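Local coordinates for protein cryptic loci regulator 2 (Schizosaccharomyces pombe 972h-, PDB 5IKJ) that promotes transcriptional silencing upstream of histone deacetylases and is required for nucleosome positioning at heterochromatic loci and for silencing by the SHREC repressor complex, at residues Asp308-Trp312 and Ser313-Leu317. Numbering follows the deposited sequence.
Sequences DIEPW and SRHPL
Arg314 N donates to Pro311 O at 2.9 Å in a nearly straight bond (160° at the hydrogen), approaching from above the carbonyl plane. With Trp312 and Ser313 in the two central positions, both in helix-like conformations, this closes a type I beta turn, a worked example of how a tight turn bends a chain sharply as it leaves an edge strand. The bend brings the side chains of Glu310 and His315 together. Their carboxylate and imidazole planes lie 23° apart, and His315 NE2 donates to Glu310 OE1; the modelled separation of 2.4 Å is too short to trust in detail. The aliphatic part of Arg314 lies alongside this pair, over one face of the imidazole. Its CG stands 3.7 Å above the ring centre and 3.3 Å from Glu310 OE1, whereas its NE remains 4.5 Å from that oxygen; the oxygen sits off the guanidinium plane and no N-H points at it, so a charge attraction is likely but no directed bond forms. Trp312 turns the other way: CG anti to the backbone N (chi1 -177°) carries the indole toward Leu317, whose CD2 meets CZ2 of Trp312 at 3.5 Å, in the ring plane at its edge. Trp249 of strand 247-252 ties the turn to the five-stranded antiparallel sheet: it stacks on Trp312, meets His315 edge-to-face and bonds to His315 O through NE1, while helix 325-330 packs against Trp312 and Leu317.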
loop_
_atom_site.group_PDB
_atom_site.type_symbol
_atom_site.label_atom_id
_atom_site.label_comp_id
_atom_site.label_asym_id
_atom_site.label_seq_id
_atom_site.Cartn_x
_atom_site.Cartn_y
_atom_site.Cartn_z
ATOM N N ASP A 308 5.738 -17.738 -16.585
ATOM C CA ASP A 308 6.299 -17.282 -17.850
ATOM C C ASP A 308 7.051 -15.964 -17.701
ATOM O O ASP A 308 7.309 -15.284 -18.701
ATOM C CB ASP A 308 5.194 -17.143 -18.898
ATOM C CG ASP A 308 4.594 -18.477 -19.294
ATOM O OD1 ASP A 308 5.255 -19.231 -20.039
ATOM O OD2 ASP A 308 3.456 -18.766 -18.868
ATOM N N ILE A 309 7.403 -15.588 -16.474
ATOM C CA ILE A 309 8.139 -14.361 -16.202
ATOM C C ILE A 309 9.325 -14.698 -15.313
ATOM O O ILE A 309 9.210 -15.509 -14.386
ATOM C CB ILE A 309 7.249 -13.292 -15.533
ATOM C CG1 ILE A 309 5.930 -13.156 -16.296
ATOM C CG2 ILE A 309 7.997 -11.960 -15.454
ATOM C CD1 ILE A 309 4.991 -12.099 -15.754
ATOM N N GLU A 310 10.465 -14.078 -15.597
ATOM C CA GLU A 310 11.669 -14.274 -14.813
ATOM C C GLU A 310 12.244 -12.924 -14.413
ATOM O O GLU A 310 12.120 -11.950 -15.164
ATOM C CB GLU A 310 12.718 -15.071 -15.601
ATOM C CG GLU A 310 12.202 -16.408 -16.106
ATOM C CD GLU A 310 13.282 -17.469 -16.178
ATOM O OE1 GLU A 310 14.337 -17.208 -16.795
ATOM O OE2 GLU A 310 13.078 -18.564 -15.612
ATOM N N PRO A 311 12.866 -12.828 -13.236
ATOM C CA PRO A 311 13.439 -11.543 -12.821
ATOM C C PRO A 311 14.516 -11.081 -13.790
ATOM O O PRO A 311 15.207 -11.885 -14.418
ATOM C CB PRO A 311 14.018 -11.839 -11.432
ATOM C CG PRO A 311 13.309 -13.063 -10.969
ATOM C CD PRO A 311 13.053 -13.863 -12.204
ATOM N N TRP A 312 14.653 -9.757 -13.899
ATOM C CA TRP A 312 15.600 -9.180 -14.848
ATOM C C TRP A 312 17.005 -9.733 -14.666
ATOM O O TRP A 312 17.746 -9.879 -15.645
ATOM C CB TRP A 312 15.623 -7.657 -14.703
ATOM C CG TRP A 312 16.528 -6.996 -15.687
ATOM C CD1 TRP A 312 17.731 -6.403 -15.429
ATOM C CD2 TRP A 312 16.312 -6.872 -17.097
ATOM N NE1 TRP A 312 18.272 -5.909 -16.593
ATOM C CE2 TRP A 312 17.421 -6.187 -17.631
ATOM C CE3 TRP A 312 15.287 -7.271 -17.959
ATOM C CZ2 TRP A 312 17.531 -5.890 -18.987
ATOM C CZ3 TRP A 312 15.399 -6.977 -19.304
ATOM C CH2 TRP A 312 16.513 -6.293 -19.805
ATOM N N SER A 313 17.393 -10.045 -13.431
ATOM C CA SER A 313 18.747 -10.504 -13.148
ATOM C C SER A 313 18.982 -11.959 -13.532
ATOM O O SER A 313 20.084 -12.470 -13.302
ATOM C CB SER A 313 19.064 -10.312 -11.662
ATOM O OG SER A 313 18.056 -10.884 -10.847
ATOM N N ARG A 314 17.990 -12.637 -14.113
ATOM C CA ARG A 314 18.168 -14.040 -14.469
ATOM C C ARG A 314 18.925 -14.198 -15.783
ATOM O O ARG A 314 19.779 -15.083 -15.904
ATOM C CB ARG A 314 16.809 -14.739 -14.550
ATOM C CG ARG A 314 16.879 -16.225 -14.894
ATOM C CD ARG A 314 17.863 -16.969 -13.999
ATOM N NE ARG A 314 17.841 -18.411 -14.223
ATOM C CZ ARG A 314 18.363 -19.013 -15.288
ATOM N NH1 ARG A 314 18.939 -18.300 -16.246
ATOM N NH2 ARG A 314 18.300 -20.332 -15.400
ATOM N N HIS A 315 18.632 -13.355 -16.774
ATOM C CA HIS A 315 19.276 -13.448 -18.075
ATOM C C HIS A 315 19.975 -12.137 -18.418
ATOM O O HIS A 315 19.583 -11.074 -17.927
ATOM C CB HIS A 315 18.260 -13.781 -19.176
ATOM C CG HIS A 315 17.444 -15.005 -18.897
ATOM N ND1 HIS A 315 18.001 -16.260 -18.775
ATOM C CD2 HIS A 315 16.111 -15.168 -18.727
ATOM C CE1 HIS A 315 17.048 -17.142 -18.535
ATOM N NE2 HIS A 315 15.891 -16.505 -18.502
ATOM N N PRO A 316 21.005 -12.177 -19.260
ATOM C CA PRO A 316 21.688 -10.942 -19.648
ATOM C C PRO A 316 20.962 -10.215 -20.766
ATOM O O PRO A 316 20.253 -10.817 -21.577
ATOM C CB PRO A 316 23.057 -11.437 -20.127
ATOM C CG PRO A 316 22.775 -12.798 -20.677
ATOM C CD PRO A 316 21.614 -13.363 -19.888
ATOM N N LEU A 317 21.149 -8.901 -20.801
ATOM C CA LEU A 317 20.689 -8.108 -21.929
ATOM C C LEU A 317 21.814 -7.971 -22.950
ATOM O O LEU A 317 23.000 -8.051 -22.622
ATOM C CB LEU A 317 20.200 -6.730 -21.470
ATOM C CG LEU A 317 21.226 -5.665 -21.072
ATOM C CD1 LEU A 317 21.642 -4.819 -22.271
ATOM C CD2 LEU A 317 20.655 -4.779 -19.975
#